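Local atomic coordinates of 3-deoxy-D-manno-octulosonate 8-phosphate phosphatase KdsC (Haemophilus influenzae Rd, PDB entry 1K1E), a protein that hydrolyses 3-deoxy-D-manno-octulosonate 8-phosphate to 3-deoxy-D-manno-octulosonate and inorganic phosphate, using magnesium as its cofactor. Residues S121-V124 against A125-I129. Numbering follows the deposited sequence.
Sequences SFAV and ADAPI
A type I beta turn from Val124 to Ala127 ends strand 120-123 of the parallel sheet and reverses the chain toward helix 129-132. The amide of Ala127 closes it with a fairly straight hydrogen bond to the carbonyl oxygen of Val124 (N to O 3.1 Å, 160° at the hydrogen). Ala127 lays its methyl back over the strand end: its CB lies 4.2 Å from Ala123 CB and 4.1 Å from Val124 CG2, a small apolar patch where the turn meets the end of the strand. Val124 has CG1 anti to its carbonyl carbon and beside the backbone N (chi1 -64°), which leaves CG2 as the branch that meets the turn. That methyl also touches the Asp126 carboxylate, with OD2 3.4 Å from CG2, the two side chains crossing at a slant. Asp126 CG sits between its own backbone N and carbonyl carbon (chi1 51°), bringing OD2 back over the valine; the same oxygen accepts a hydrogen bond from the amide of Gly143, which ties the turn to the loop before helix 147-158. OD1 has a weak, long ion pair with Arg39 of a second subunit, a residue thought by similarity to bind substrate. The valine side chain packs against Asp107, a ligand of the bound cobalt ion, and its nearest atom lies about 7 Å from the ion itself. The turn thus belongs to a loop following a parallel strand, beside the metal-binding aspartates of a HAD-type Rossmann-like fold, where such loops at strand ends build the active site.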
ATOM      1  N   SER A 121       9.051  24.779  -8.747  1.00 14.90           N
ATOM      2  CA  SER A 121       9.140  23.620  -7.862  1.00 13.61           C
ATOM      3  C   SER A 121       7.743  23.163  -7.449  1.00 16.22           C
ATOM      4  O   SER A 121       6.846  23.973  -7.244  1.00 19.45           O
ATOM      5  CB  SER A 121       9.933  24.004  -6.608  1.00 14.87           C
ATOM      6  OG  SER A 121       9.378  25.180  -6.032  1.00 15.75           O
ATOM      7  N   PHE A 122       7.626  21.853  -7.249  1.00 14.91           N
ATOM      8  CA  PHE A 122       6.412  21.175  -6.863  1.00 13.82           C
ATOM      9  C   PHE A 122       6.656  20.266  -5.686  1.00 15.61           C
ATOM     10  O   PHE A 122       7.709  19.637  -5.597  1.00 11.27           O
ATOM     11  CB  PHE A 122       5.965  20.247  -7.981  1.00 10.51           C
ATOM     12  CG  PHE A 122       5.532  20.979  -9.245  1.00  9.62           C
ATOM     13  CD1 PHE A 122       6.486  21.399 -10.172  1.00 18.04           C
ATOM     14  CD2 PHE A 122       4.196  21.200  -9.521  1.00 20.89           C
ATOM     15  CE1 PHE A 122       6.122  22.022 -11.336  1.00 18.30           C
ATOM     16  CE2 PHE A 122       3.808  21.840 -10.734  1.00 23.15           C
ATOM     17  CZ  PHE A 122       4.787  22.252 -11.638  1.00 21.28           C
ATOM     18  N   ALA A 123       5.668  20.186  -4.795  1.00 11.71           N
ATOM     19  CA  ALA A 123       5.796  19.257  -3.670  1.00 13.77           C
ATOM     20  C   ALA A 123       4.634  18.315  -3.771  1.00 14.19           C
ATOM     21  O   ALA A 123       3.522  18.743  -4.136  1.00 11.63           O
ATOM     22  CB  ALA A 123       5.745  20.032  -2.304  1.00 11.80           C
ATOM     23  N   VAL A 124       4.882  17.045  -3.466  1.00 12.65           N
ATOM     24  CA  VAL A 124       3.818  16.030  -3.412  1.00 14.13           C
ATOM     25  C   VAL A 124       2.907  16.337  -2.235  1.00 11.42           C
ATOM     26  O   VAL A 124       3.306  17.019  -1.268  1.00 11.31           O
ATOM     27  CB  VAL A 124       4.394  14.579  -3.289  1.00 14.75           C
ATOM     28  CG1 VAL A 124       5.195  14.261  -4.544  1.00 12.77           C
ATOM     29  CG2 VAL A 124       5.299  14.444  -2.037  1.00 16.18           C
ATOM     30  N   ALA A 125       1.680  15.853  -2.331  1.00 12.83           N
ATOM     31  CA  ALA A 125       0.672  16.155  -1.287  1.00 13.68           C
ATOM     32  C   ALA A 125       0.988  15.770   0.146  1.00 16.26           C
ATOM     33  O   ALA A 125       0.413  16.333   1.086  1.00 15.82           O
ATOM     34  CB  ALA A 125      -0.638  15.538  -1.684  1.00 12.67           C
ATOM     35  N   ASP A 126       1.791  14.747   0.335  1.00 11.04           N
ATOM     36  CA  ASP A 126       2.071  14.284   1.694  1.00 14.13           C
ATOM     37  C   ASP A 126       3.400  14.778   2.188  1.00 16.47           C
ATOM     38  O   ASP A 126       3.879  14.344   3.231  1.00 16.10           O
ATOM     39  CB  ASP A 126       1.996  12.747   1.830  1.00 13.96           C
ATOM     40  CG  ASP A 126       2.824  12.009   0.780  1.00 19.70           C
ATOM     41  OD1 ASP A 126       3.272  10.910   1.088  1.00 21.64           O
ATOM     42  OD2 ASP A 126       3.037  12.476  -0.360  1.00 15.07           O
ATOM     43  N   ALA A 127       3.971  15.751   1.473  1.00 16.28           N
ATOM     44  CA  ALA A 127       5.209  16.354   1.929  1.00 12.32           C
ATOM     45  C   ALA A 127       4.914  17.187   3.205  1.00 13.14           C
ATOM     46  O   ALA A 127       3.782  17.641   3.435  1.00 12.61           O
ATOM     47  CB  ALA A 127       5.787  17.320   0.837  1.00 10.05           C
ATOM     48  N   PRO A 128       5.932  17.409   4.048  1.00 13.82           N
ATOM     49  CA  PRO A 128       5.613  18.219   5.240  1.00  9.65           C
ATOM     50  C   PRO A 128       5.419  19.640   4.930  1.00 16.63           C
ATOM     51  O   PRO A 128       5.841  20.149   3.880  1.00 13.04           O
ATOM     52  CB  PRO A 128       6.813  18.019   6.162  1.00  8.29           C
ATOM     53  CG  PRO A 128       7.955  17.705   5.171  1.00 26.24           C
ATOM     54  CD  PRO A 128       7.292  16.863   4.103  1.00 17.22           C
ATOM     55  N   ILE A 129       4.834  20.313   5.914  1.00 12.93           N
ATOM     56  CA  ILE A 129       4.501  21.708   5.761  1.00 16.75           C
ATOM     57  C   ILE A 129       5.639  22.570   5.307  1.00 14.39           C
ATOM     58  O   ILE A 129       5.476  23.438   4.443  1.00 11.95           O
ATOM     59  CB  ILE A 129       4.010  22.219   7.090  1.00 15.95           C
ATOM     60  CG1 ILE A 129       2.811  21.364   7.522  1.00 21.89           C
ATOM     61  CG2 ILE A 129       3.718  23.690   7.024  1.00 23.11           C
ATOM     62  CD1 ILE A 129       1.555  21.826   6.901  1.00 26.02           C
TER